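Local coordinates for thermoresistant glucokinase (Janibacter sp. HTCC2649, PDB 4EUN), which probably catalyses the ATP-dependent phosphorylation of a sugar acid, as gluconokinases (EC 2.7.1.12) do with D-gluconate, at residues V33-S38 against F128-G133; T43-G48 against Q182-A187; A58-F63 against W84-S89; C108-R113 against A160-L165. All coordinates share one frame; numbering follows the deposited sequence. Where two conformers were deposited one is given.

Contact 1. Residues V33-S38 against F128-G133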
loop_
_atom_site.group_PDB
_atom_site.type_symbol
_atom_site.label_atom_id
_atom_site.label_comp_id
_atom_site.label_asym_id
_atom_site.label_seq_id
_atom_site.Cartn_x
_atom_site.Cartn_y
_atom_site.Cartn_z
ATOM N N VAL A 33 5.185 -6.439 10.224
ATOM C CA VAL A 33 5.416 -5.014 10.035
ATOM C C VAL A 33 6.797 -4.829 9.429
ATOM O O VAL A 33 7.781 -5.305 9.991
ATOM C CB VAL A 33 5.326 -4.228 11.373
ATOM C CG1 VAL A 33 5.746 -2.774 11.170
ATOM C CG2 VAL A 33 3.901 -4.299 11.922
ATOM N N VAL A 34 6.858 -4.155 8.279
ATOM C CA VAL A 34 8.135 -3.796 7.671
ATOM C C VAL A 34 8.405 -2.381 8.117
ATOM O O VAL A 34 7.680 -1.463 7.766
ATOM C CB VAL A 34 8.094 -3.847 6.132
ATOM C CG1 VAL A 34 9.494 -3.588 5.564
ATOM C CG2 VAL A 34 7.562 -5.217 5.661
ATOM N N MET A 35 9.486 -2.208 8.866
ATOM C CA MET A 35 9.780 -0.938 9.492
ATOM C C MET A 35 11.078 -0.399 8.908
ATOM O O MET A 35 12.032 -1.135 8.732
ATOM C CB MET A 35 9.889 -1.148 11.006
ATOM C CG MET A 35 10.731 -0.139 11.732
ATOM S SD MET A 35 10.800 -0.474 13.503
ATOM C CE MET A 35 11.802 -1.962 13.599
ATOM N N GLY A 36 11.103 0.887 8.571
ATOM C CA GLY A 36 12.319 1.512 8.075
ATOM C C GLY A 36 11.996 2.923 7.650
ATOM O O GLY A 36 10.836 3.253 7.449
ATOM N N VAL A 37 13.008 3.760 7.500
ATOM C CA VAL A 37 12.736 5.140 7.109
ATOM C C VAL A 37 12.234 5.230 5.668
ATOM O O VAL A 37 12.311 4.261 4.916
ATOM C CB VAL A 37 13.968 6.048 7.299
ATOM C CG1 VAL A 37 14.479 5.941 8.729
ATOM C CG2 VAL A 37 15.070 5.689 6.307
ATOM N N SER A 38 11.703 6.391 5.296
ATOM C CA SER A 38 11.291 6.640 3.918
ATOM C C SER A 38 12.460 6.476 2.955
ATOM O O SER A 38 13.562 6.987 3.204
ATOM C CB SER A 38 10.727 8.055 3.781
ATOM O OG SER A 38 9.528 8.201 4.516
ATOM N N PHE A 128 8.547 -8.335 13.036
ATOM C CA PHE A 128 9.081 -7.140 12.405
ATOM C C PHE A 128 10.189 -7.453 11.424
ATOM O O PHE A 128 11.074 -8.255 11.713
ATOM C CB PHE A 128 9.604 -6.171 13.485
ATOM C CG PHE A 128 8.509 -5.546 14.286
ATOM C CD1 PHE A 128 7.965 -6.203 15.384
ATOM C CD2 PHE A 128 7.980 -4.317 13.905
ATOM C CE1 PHE A 128 6.916 -5.634 16.104
ATOM C CE2 PHE A 128 6.939 -3.741 14.618
ATOM C CZ PHE A 128 6.407 -4.400 15.716
ATOM N N LEU A 129 10.127 -6.830 10.252
ATOM C CA LEU A 129 11.248 -6.833 9.322
ATOM C C LEU A 129 11.809 -5.421 9.344
ATOM O O LEU A 129 11.157 -4.468 8.918
ATOM C CB LEU A 129 10.790 -7.212 7.910
ATOM C CG LEU A 129 10.048 -8.541 7.760
ATOM C CD1 LEU A 129 9.546 -8.681 6.331
ATOM C CD2 LEU A 129 10.939 -9.716 8.132
ATOM N N HIS A 130 13.015 -5.282 9.869
ATOM C CA HIS A 130 13.627 -3.964 10.018
ATOM C C HIS A 130 14.569 -3.691 8.841
ATOM O O HIS A 130 15.671 -4.235 8.778
ATOM C CB HIS A 130 14.377 -3.908 11.347
ATOM C CG HIS A 130 15.165 -2.654 11.561
ATOM N ND1 HIS A 130 16.113 -2.551 12.557
ATOM C CD2 HIS A 130 15.144 -1.456 10.928
ATOM C CE1 HIS A 130 16.656 -1.346 12.517
ATOM N NE2 HIS A 130 16.094 -0.663 11.540
ATOM N N LEU A 131 14.107 -2.869 7.900
ATOM C CA LEU A 131 14.854 -2.567 6.687
ATOM C C LEU A 131 15.685 -1.320 6.939
ATOM O O LEU A 131 15.147 -0.249 7.243
ATOM C CB LEU A 131 13.883 -2.340 5.527
ATOM C CG LEU A 131 14.418 -2.176 4.103
ATOM C CD1 LEU A 131 15.085 -3.443 3.609
ATOM C CD2 LEU A 131 13.257 -1.827 3.204
ATOM N N ASP A 132 17.001 -1.449 6.835
ATOM C CA ASP A 132 17.842 -0.336 7.213
ATOM C C ASP A 132 19.235 -0.451 6.622
ATOM O O ASP A 132 19.603 -1.473 6.044
ATOM C CB ASP A 132 17.906 -0.263 8.733
ATOM C CG ASP A 132 18.022 1.148 9.243
ATOM O OD1 ASP A 132 18.459 2.034 8.480
ATOM O OD2 ASP A 132 17.670 1.379 10.414
ATOM N N GLY A 133 20.005 0.614 6.774
ATOM C CA GLY A 133 21.356 0.645 6.250
ATOM C C GLY A 133 21.971 1.985 6.563
ATOM O O GLY A 133 21.373 2.804 7.262
HETATM O O HOH W 1 15.636 2.346 7.589
#
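Val33 and Phe128 stand side by side on one face of the central parallel sheet of a P-loop kinase fold. The ring of Phe128 brings its CD2-CE2 side to the valine, and CE2 is 3.7 Å from Val33 CB. With CG anti to its carbonyl carbon (chi1 -71°), the ring lies along the valine. On the same face, in one of its two conformers, Met35 bends at its last torsion (chi3 70°) and its methyl CE lies 3.9 Å from His130 CB. The other face carries Val34 and Leu129, which touch through Val34 CG2 and Leu129 CD1. That face is covered by helix 42-53, where Val34 meets Ala46.

Strands 33-35 and 128-132 run parallel, with their axes 4.7 Å apart at closest. Three backbone bonds join them: Leu129 N to Val33 O, Met35 N to Leu129 O, and Leu131 N to Met35 O. Beyond Met35 the chain turns into what is probably the Walker A loop. Gly36 CA makes a CA-H...O contact with Leu131 O. The His130 ring is tied within its own strand, NE2 giving a hydrogen bond to Asp132 OD2. One water bridges the loop after the first strand to the end of the second: it accepts from Val37 N at 3.0 Å and donates to Leu131 O at 2.7 Å.

Contact 2. Residues T43-G48 against Q182-A187. With SO4 (sulfate ion), chain B.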
loop_
_atom_site.group_PDB
_atom_site.type_symbol
_atom_site.label_atom_id
_atom_site.label_comp_id
_atom_site.label_asym_id
_atom_site.label_seq_id
_atom_site.Cartn_x
_atom_site.Cartn_y
_atom_site.Cartn_z
ATOM N N THR A 43 8.127 -0.725 0.739
ATOM C CA THR A 43 6.995 -1.132 -0.084
ATOM C C THR A 43 7.359 -2.323 -0.965
ATOM O O THR A 43 6.598 -3.285 -1.054
ATOM C CB THR A 43 6.461 0.038 -0.929
ATOM O OG1 THR A 43 6.010 1.081 -0.054
ATOM C CG2 THR A 43 5.302 -0.418 -1.802
ATOM N N THR A 44 8.532 -2.267 -1.593
ATOM C CA THR A 44 9.012 -3.369 -2.427
ATOM C C THR A 44 9.128 -4.686 -1.647
ATOM O O THR A 44 8.685 -5.735 -2.117
ATOM C CB THR A 44 10.356 -3.014 -3.104
ATOM O OG1 THR A 44 10.156 -1.923 -4.014
ATOM C CG2 THR A 44 10.896 -4.201 -3.871
ATOM N N ILE A 45 9.715 -4.628 -0.455
ATOM C CA ILE A 45 9.846 -5.807 0.392
ATOM C C ILE A 45 8.482 -6.340 0.842
ATOM O O ILE A 45 8.205 -7.534 0.720
ATOM C CB ILE A 45 10.732 -5.521 1.637
ATOM C CG1 ILE A 45 12.102 -4.977 1.215
ATOM C CG2 ILE A 45 10.880 -6.775 2.486
ATOM C CD1 ILE A 45 12.860 -5.891 0.262
ATOM N N ALA A 46 7.627 -5.454 1.349
ATOM C CA ALA A 46 6.304 -5.865 1.829
ATOM C C ALA A 46 5.468 -6.476 0.713
ATOM O O ALA A 46 4.773 -7.478 0.919
ATOM C CB ALA A 46 5.572 -4.685 2.454
ATOM N N HIS A 47 5.530 -5.854 -0.459
ATOM C CA HIS A 47 4.794 -6.315 -1.631
ATOM C C HIS A 47 5.314 -7.680 -2.070
ATOM O O HIS A 47 4.536 -8.574 -2.397
ATOM C CB HIS A 47 4.935 -5.298 -2.767
ATOM C CG HIS A 47 4.124 -5.623 -3.982
ATOM N ND1 HIS A 47 4.456 -5.162 -5.239
ATOM C CD2 HIS A 47 2.990 -6.348 -4.133
ATOM C CE1 HIS A 47 3.566 -5.598 -6.112
ATOM N NE2 HIS A 47 2.666 -6.319 -5.469
ATOM N N GLY A 48 6.634 -7.846 -2.072
ATOM C CA GLY A 48 7.226 -9.120 -2.441
ATOM C C GLY A 48 6.848 -10.245 -1.493
ATOM O O GLY A 48 6.609 -11.378 -1.924
ATOM N N GLN A 182 16.853 -10.828 -2.790
ATOM C CA GLN A 182 17.536 -11.530 -1.709
ATOM C C GLN A 182 16.873 -11.259 -0.363
ATOM O O GLN A 182 16.688 -12.174 0.441
ATOM C CB GLN A 182 19.006 -11.107 -1.636
ATOM C CG GLN A 182 19.926 -11.853 -2.583
ATOM C CD GLN A 182 21.280 -12.134 -1.955
ATOM O OE1 GLN A 182 21.591 -11.626 -0.874
ATOM N NE2 GLN A 182 22.085 -12.953 -2.621
ATOM N N LEU A 183 16.533 -9.997 -0.117
ATOM C CA LEU A 183 15.916 -9.612 1.145
ATOM C C LEU A 183 14.538 -10.266 1.312
ATOM O O LEU A 183 14.192 -10.727 2.401
ATOM C CB LEU A 183 15.815 -8.090 1.245
ATOM C CG LEU A 183 17.154 -7.343 1.283
ATOM C CD1 LEU A 183 16.931 -5.835 1.391
ATOM C CD2 LEU A 183 18.009 -7.835 2.440
ATOM N N ILE A 184 13.769 -10.313 0.231
ATOM C CA ILE A 184 12.448 -10.952 0.253
ATOM C C ILE A 184 12.556 -12.452 0.556
ATOM O O ILE A 184 11.792 -12.986 1.365
ATOM C CB ILE A 184 11.703 -10.725 -1.075
ATOM C CG1 ILE A 184 11.278 -9.258 -1.191
ATOM C CG2 ILE A 184 10.481 -11.628 -1.169
ATOM C CD1 ILE A 184 10.996 -8.801 -2.607
ATOM N N GLU A 185 13.511 -13.123 -0.081
ATOM C CA GLU A 185 13.764 -14.535 0.180
ATOM C C GLU A 185 14.191 -14.741 1.624
ATOM O O GLU A 185 13.755 -15.689 2.276
ATOM C CB GLU A 185 14.838 -15.072 -0.766
ATOM C CG GLU A 185 14.294 -15.867 -1.939
ATOM C CD GLU A 185 13.864 -17.275 -1.551
ATOM O OE1 GLU A 185 14.714 -18.191 -1.608
ATOM O OE2 GLU A 185 12.678 -17.464 -1.195
ATOM N N ARG A 186 15.039 -13.842 2.113
ATOM C CA ARG A 186 15.514 -13.888 3.492
ATOM C C ARG A 186 14.346 -13.735 4.468
ATOM O O ARG A 186 14.221 -14.503 5.425
ATOM C CB ARG A 186 16.555 -12.786 3.714
ATOM C CG ARG A 186 17.113 -12.700 5.119
ATOM C CD ARG A 186 18.285 -11.723 5.174
ATOM N NE ARG A 186 18.422 -11.102 6.490
ATOM C CZ ARG A 186 18.982 -11.692 7.540
ATOM N NH1 ARG A 186 19.459 -12.926 7.435
ATOM N NH2 ARG A 186 19.063 -11.051 8.700
ATOM N N ALA A 187 13.493 -12.749 4.207
ATOM C CA ALA A 187 12.289 -12.516 5.005
ATOM C C ALA A 187 11.354 -13.719 5.000
ATOM O O ALA A 187 10.854 -14.125 6.051
ATOM C CB ALA A 187 11.542 -11.281 4.497
HETATM S S SO4 B . 9.826 3.226 1.060
HETATM O O1 SO4 B . 10.265 2.947 2.422
HETATM O O2 SO4 B . 9.484 4.637 0.965
HETATM O O3 SO4 B . 8.662 2.407 0.751
HETATM O O4 SO4 B . 10.879 2.925 0.104
#
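Helix 43-48 and helix 182-187 cross at -49°, with their axes 9.3 Å apart at closest. Their backbones come nearest at Ile45 and Ile184, whose CA atoms are 5.8 Å apart. Ile184 does most of the touching. Its CD1 reaches the facing side of the first helix, 3.8 Å from Gly48 CA and 3.9 Å from Thr44 O. Gly48 has no side chain, and the methyl lies directly against its backbone. The CG2 branch of Ile184 flanks the carbonyl group of the same glycine.

Ile45 and Ile184 slide past each other in opposite directions. Ile45 CD1 is 4.0 Å from Ile184 CG1 and also meets Leu183 CB at 3.8 Å. Ile45 has CG1 anti to its carbonyl carbon (chi1 -55°), and the second bend at chi2, -57°, carries CD1 to the other helix. The contact is wholly apolar between side chains.

At the start of the first helix, Thr43 N donates to sulfate O3 at 3.2 Å. The ion is also held by Lys42 NZ and by the amides of Gly39 and Gly41. It probably marks a phosphate site of a Walker A P-loop.

Both helices pack on the same side of the parallel sheet. Ile45 and Leu183 both rest on Leu131 of strand 127-132 and Leu174 of strand 171-175. Ala46 turns to strand 104-108 and to Phe57 of strand 56-59. Beside it, His47 packs against Thr44 of the second subunit.

Contact 3. Residues A58-F63 against W84-S89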
loop_
_atom_site.group_PDB
_atom_site.type_symbol
_atom_site.label_atom_id
_atom_site.label_comp_id
_atom_site.label_asym_id
_atom_site.label_seq_id
_atom_site.Cartn_x
_atom_site.Cartn_y
_atom_site.Cartn_z
ATOM N N ALA A 58 -0.887 -3.396 3.496
ATOM C CA ALA A 58 -1.387 -2.040 3.709
ATOM C C ALA A 58 -0.230 -1.104 4.020
ATOM O O ALA A 58 0.781 -1.507 4.586
ATOM C CB ALA A 58 -2.391 -2.004 4.839
ATOM N N GLU A 59 -0.414 0.159 3.656
ATOM C CA GLU A 59 0.572 1.194 3.897
ATOM C C GLU A 59 0.143 1.965 5.137
ATOM O O GLU A 59 -0.927 2.570 5.144
ATOM C CB GLU A 59 0.592 2.118 2.683
ATOM C CG GLU A 59 1.976 2.403 2.167
ATOM C CD GLU A 59 2.764 3.247 3.134
ATOM O OE1 GLU A 59 3.979 3.005 3.290
ATOM O OE2 GLU A 59 2.160 4.157 3.744
ATOM N N ALA A 60 0.961 1.929 6.191
ATOM C CA ALA A 60 0.560 2.511 7.473
ATOM C C ALA A 60 0.334 4.024 7.447
ATOM O O ALA A 60 -0.479 4.524 8.220
ATOM C CB ALA A 60 1.553 2.149 8.583
ATOM N N ASP A 61 1.019 4.753 6.568
ATOM C CA ASP A 61 0.850 6.209 6.558
ATOM C C ASP A 61 -0.585 6.597 6.192
ATOM O O ASP A 61 -1.023 7.696 6.501
ATOM C CB ASP A 61 1.844 6.905 5.616
ATOM C CG ASP A 61 3.172 7.197 6.273
ATOM O OD1 ASP A 61 3.251 7.144 7.519
ATOM O OD2 ASP A 61 4.140 7.509 5.539
ATOM N N ALA A 62 -1.324 5.711 5.523
ATOM C CA ALA A 62 -2.677 6.061 5.133
ATOM C C ALA A 62 -3.577 6.177 6.358
ATOM O O ALA A 62 -4.630 6.812 6.298
ATOM C CB ALA A 62 -3.236 5.025 4.149
ATOM N N PHE A 63 -3.145 5.581 7.464
ATOM C CA PHE A 63 -3.893 5.615 8.722
ATOM C C PHE A 63 -3.645 6.903 9.499
ATOM O O PHE A 63 -4.350 7.178 10.471
ATOM C CB PHE A 63 -3.514 4.432 9.614
ATOM C CG PHE A 63 -3.985 3.099 9.102
ATOM C CD1 PHE A 63 -3.328 2.468 8.052
ATOM C CD2 PHE A 63 -5.062 2.460 9.698
ATOM C CE1 PHE A 63 -3.746 1.226 7.592
ATOM C CE2 PHE A 63 -5.487 1.214 9.245
ATOM C CZ PHE A 63 -4.828 0.598 8.194
ATOM N N TRP A 84 0.524 8.240 19.034
ATOM C CA TRP A 84 -0.239 7.230 19.777
ATOM C C TRP A 84 -1.573 6.840 19.116
ATOM O O TRP A 84 -1.847 5.647 18.978
ATOM C CB TRP A 84 -0.460 7.594 21.260
ATOM C CG TRP A 84 0.781 7.792 22.097
ATOM C CD1 TRP A 84 1.055 8.868 22.898
ATOM C CD2 TRP A 84 1.896 6.892 22.247
ATOM N NE1 TRP A 84 2.266 8.699 23.526
ATOM C CE2 TRP A 84 2.803 7.496 23.143
ATOM C CE3 TRP A 84 2.219 5.643 21.705
ATOM C CZ2 TRP A 84 4.010 6.893 23.508
ATOM C CZ3 TRP A 84 3.416 5.046 22.079
ATOM C CH2 TRP A 84 4.292 5.669 22.964
ATOM N N PRO A 85 -2.408 7.828 18.708
ATOM C CA PRO A 85 -3.682 7.412 18.100
ATOM C C PRO A 85 -3.484 6.646 16.797
ATOM O O PRO A 85 -4.248 5.721 16.527
ATOM C CB PRO A 85 -4.403 8.743 17.840
ATOM C CG PRO A 85 -3.814 9.690 18.853
ATOM C CD PRO A 85 -2.371 9.287 18.929
ATOM N N TRP A 86 -2.464 7.014 16.027
ATOM C CA TRP A 86 -2.112 6.329 14.788
ATOM C C TRP A 86 -1.701 4.878 15.043
ATOM O O TRP A 86 -2.209 3.954 14.408
ATOM C CB TRP A 86 -0.991 7.106 14.090
ATOM C CG TRP A 86 -0.325 6.415 12.927
ATOM C CD1 TRP A 86 -0.910 6.048 11.747
ATOM C CD2 TRP A 86 1.062 6.067 12.812
ATOM N NE1 TRP A 86 0.021 5.476 10.921
ATOM C CE2 TRP A 86 1.241 5.474 11.545
ATOM C CE3 TRP A 86 2.167 6.192 13.661
ATOM C CZ2 TRP A 86 2.481 5.009 11.105
ATOM C CZ3 TRP A 86 3.399 5.729 13.227
ATOM C CH2 TRP A 86 3.547 5.140 11.960
ATOM N N LEU A 87 -0.792 4.679 15.986
ATOM C CA LEU A 87 -0.361 3.345 16.373
ATOM C C LEU A 87 -1.524 2.492 16.889
ATOM O O LEU A 87 -1.604 1.298 16.589
ATOM C CB LEU A 87 0.735 3.455 17.432
ATOM C CG LEU A 87 2.007 4.082 16.877
ATOM C CD1 LEU A 87 2.867 4.561 18.025
ATOM C CD2 LEU A 87 2.796 3.079 16.043
ATOM N N ARG A 88 -2.415 3.094 17.673
ATOM C CA ARG A 88 -3.576 2.352 18.163
ATOM C C ARG A 88 -4.508 1.957 17.026
ATOM O O ARG A 88 -5.100 0.886 17.069
ATOM C CB ARG A 88 -4.347 3.127 19.236
ATOM C CG ARG A 88 -3.702 3.077 20.615
ATOM C CD ARG A 88 -4.604 3.735 21.649
ATOM N NE ARG A 88 -4.804 5.152 21.355
ATOM C CZ ARG A 88 -4.203 6.140 22.008
ATOM N NH1 ARG A 88 -4.438 7.401 21.673
ATOM N NH2 ARG A 88 -3.373 5.866 23.006
ATOM N N SER A 89 -4.640 2.805 16.016
ATOM C CA SER A 89 -5.525 2.452 14.898
ATOM C C SER A 89 -4.924 1.309 14.087
ATOM O O SER A 89 -5.655 0.445 13.583
ATOM C CB SER A 89 -5.814 3.666 14.015
ATOM O OG SER A 89 -4.692 3.994 13.225
#
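Segment 58-63 leaves a strand through a short 3-10 turn beside helix 84-89, and the nearest CA atoms are those of Phe63 and Trp86, 6.4 Å apart. The indole of Trp86 carries the contact. Its CG is anti to the backbone N (chi1 169°), which sends the ring across to the 3-10 turn. There NE1 donates to Ala60 O at 2.9 Å. The bond is almost straight at the hydrogen, 177°, and lies in the indole plane. At the acceptor, NE1 stands above the carbonyl plane of Ala60. Phe63 N closes the 3-10 turn on the same oxygen from the opposite face, so Ala60 O accepts two bonds.

The rest of the indole edge is also used. Trp86 CZ2 meets Ala60 CB at 3.9 Å. On the other side of NE1, CD1 packs on Phe63 CB at 3.7 Å and meets the carbonyl carbon of Phe63.

In this P-loop kinase fold, strand 56-59 is an outermost strand of the parallel sheet within the chain. The contact ties the turn after it to helix 80-99. Asp61, on that turn, lies near the probable Walker A residues without touching them.

Ser89, one turn after Trp86, puts OG 3.8 Å from Phe63 CB. This hydroxyl donates back to Trp86 O at 2.8 Å. The Phe63 ring reaches further along the helix, where it makes an edge-to-face stack with Trp93. His64 stacks on the Trp86 ring. The 3-10 turn also faces the dimer partner: Ala62 O accepts from Trp93 NE1 of the second subunit.

Contact 4. Residues C108-R113 against A160-L165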
loop_
_atom_site.group_PDB
_atom_site.type_symbol
_atom_site.label_atom_id
_atom_site.label_comp_id
_atom_site.label_asym_id
_atom_site.label_seq_id
_atom_site.Cartn_x
_atom_site.Cartn_y
_atom_site.Cartn_z
ATOM N N CYS A 108 5.695 0.460 7.868
ATOM C CA CYS A 108 5.736 1.587 8.802
ATOM C C CYS A 108 7.047 2.346 8.665
ATOM O O CYS A 108 8.085 1.751 8.379
ATOM C CB CYS A 108 5.665 1.101 10.252
ATOM S SG CYS A 108 4.086 0.421 10.743
ATOM N N SER A 109 7.015 3.652 8.919
ATOM C CA SER A 109 8.245 4.429 9.067
ATOM C C SER A 109 8.928 4.066 10.389
ATOM O O SER A 109 8.655 3.014 10.967
ATOM C CB SER A 109 7.935 5.922 9.009
ATOM O OG SER A 109 6.834 6.228 9.839
ATOM N N ALA A 110 9.834 4.924 10.869
ATOM C CA ALA A 110 10.640 4.597 12.045
ATOM C C ALA A 110 9.779 4.384 13.285
ATOM O O ALA A 110 8.854 5.155 13.551
ATOM C CB ALA A 110 11.649 5.675 12.304
ATOM N N LEU A 111 10.088 3.343 14.048
ATOM C CA LEU A 111 9.365 3.102 15.281
ATOM C C LEU A 111 10.303 2.958 16.469
ATOM O O LEU A 111 11.363 2.319 16.378
ATOM C CB LEU A 111 8.570 1.817 15.176
ATOM C CG LEU A 111 7.585 1.707 14.019
ATOM C CD1 LEU A 111 7.067 0.283 13.949
ATOM C CD2 LEU A 111 6.457 2.692 14.221
ATOM N N LYS A 112 9.891 3.548 17.587
ATOM C CA LYS A 112 10.509 3.306 18.869
ATOM C C LYS A 112 10.024 1.973 19.405
ATOM O O LYS A 112 8.984 1.484 18.981
ATOM C CB LYS A 112 10.094 4.402 19.844
ATOM C CG LYS A 112 10.560 5.796 19.465
ATOM C CD LYS A 112 10.250 6.767 20.609
ATOM C CE LYS A 112 10.622 8.198 20.251
ATOM N NZ LYS A 112 10.388 9.114 21.407
ATOM N N ARG A 113 10.765 1.405 20.355
ATOM C CA ARG A 113 10.315 0.207 21.064
ATOM C C ARG A 113 8.914 0.356 21.646
ATOM O O ARG A 113 8.072 -0.526 21.475
ATOM C CB ARG A 113 11.294 -0.135 22.192
ATOM C CG ARG A 113 10.722 -1.101 23.233
ATOM C CD ARG A 113 10.674 -2.494 22.667
ATOM N NE ARG A 113 9.809 -3.397 23.427
ATOM C CZ ARG A 113 10.230 -4.497 24.039
ATOM N NH1 ARG A 113 11.513 -4.834 23.996
ATOM N NH2 ARG A 113 9.366 -5.262 24.690
ATOM N N ALA A 160 16.966 8.852 14.238
ATOM C CA ALA A 160 16.998 8.957 15.695
ATOM C C ALA A 160 15.825 8.221 16.360
ATOM O O ALA A 160 15.947 7.744 17.486
ATOM C CB ALA A 160 17.023 10.413 16.115
ATOM N N THR A 161 14.700 8.129 15.656
ATOM C CA THR A 161 13.473 7.516 16.184
ATOM C C THR A 161 13.495 5.990 16.063
ATOM O O THR A 161 12.883 5.275 16.862
ATOM C CB THR A 161 12.230 8.083 15.440
ATOM O OG1 THR A 161 12.139 9.495 15.678
ATOM C CG2 THR A 161 10.936 7.408 15.893
ATOM N N LEU A 162 14.218 5.504 15.061
ATOM C CA LEU A 162 14.283 4.081 14.749
ATOM C C LEU A 162 15.155 3.339 15.763
ATOM O O LEU A 162 16.380 3.293 15.622
ATOM C CB LEU A 162 14.828 3.906 13.327
ATOM C CG LEU A 162 14.707 2.536 12.671
ATOM C CD1 LEU A 162 13.377 1.981 12.978
ATOM C CD2 LEU A 162 14.875 2.622 11.170
ATOM N N GLU A 163 14.515 2.763 16.782
ATOM C CA GLU A 163 15.214 2.040 17.849
ATOM C C GLU A 163 15.429 0.581 17.465
ATOM O O GLU A 163 14.509 -0.074 16.976
ATOM C CB GLU A 163 14.442 2.143 19.175
ATOM C CG GLU A 163 14.417 3.567 19.734
ATOM C CD GLU A 163 13.593 3.733 20.993
ATOM O OE1 GLU A 163 13.014 2.746 21.509
ATOM O OE2 GLU A 163 13.517 4.885 21.481
ATOM N N ALA A 164 16.644 0.080 17.684
ATOM C CA ALA A 164 16.988 -1.301 17.340
ATOM C C ALA A 164 15.994 -2.292 17.926
ATOM O O ALA A 164 15.479 -2.095 19.039
ATOM C CB ALA A 164 18.397 -1.630 17.828
ATOM N N LEU A 165 15.712 -3.356 17.180
ATOM C CA LEU A 165 14.925 -4.448 17.747
ATOM C C LEU A 165 15.646 -5.028 18.967
ATOM O O LEU A 165 16.871 -5.210 18.966
ATOM C CB LEU A 165 14.660 -5.535 16.705
ATOM C CG LEU A 165 13.683 -5.137 15.602
ATOM C CD1 LEU A 165 13.802 -6.105 14.454
ATOM C CD2 LEU A 165 12.263 -5.123 16.137
#
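Glu163 crosses Lys112 obliquely where the chain leaves helix 155-161 and passes the loop between strand 104-108 and helix 113-119 of the P-loop kinase fold. Glu163 CB lies 3.9 Å from Arg113 N. With CG anti to its carbonyl carbon (chi1 -67°) and an extended chain, the side chain runs over the backbone of Lys112. CG is 4.0 Å from Lys112 CA, and CD is near Lys112 CB. At the tip the oxygens divide. OE2 lies against the aliphatic part of Lys112, 3.7 Å from CG. OE1 turns to the start of the helix and accepts from Arg113 N, which comes from above the carboxylate plane. Lys112 is the N-cap residue here, so the negative group sits at the helix N-terminus, where the helix dipole would probably favour it. Lys112 NZ extends away to a salt bridge with Asp80.

A backbone bond fixes the base of Glu163: its N donates to Leu111 O at 3.2 Å. Before it, Ala110 CB packs on Leu162 CB at 3.8 Å and on Thr161. Leu162 CD1 approaches Leu111 N. Leu162 also rests on His130 and Asp132 of strand 127-132. The guanidinium of Arg113 points away to Asp168, Glu166 and Asp117. Its aliphatic root stays at the contact, where Arg113 CB lies 3.4 Å from Glu163 OE1.

In the fold
Contact 1 lies at the centre of the sheet. Contacts 2 and 4 touch it, and contact 3 comes no nearer than about 6 Å between nearest atoms. Contact 2 covers one face: Leu131 CD1 meets Leu183 CD1 at 3.7 Å, and Val34 CG2 meets Ala46 CB at 3.8 Å. Contact 4 joins contact 1 through probable backbone bonds, Cys108 N to Val34 O at 2.8 Å and Gly36 N to Cys108 O at 3.1 Å. Contact 3 touches contact 4 where Ala60 CB packs on Cys108 SG at 3.8 Å. Contacts 2 and 3 both reach the second subunit. The probable P-loop links contacts 1 and 2, running from Gly36 to the sulfate-binding Thr43.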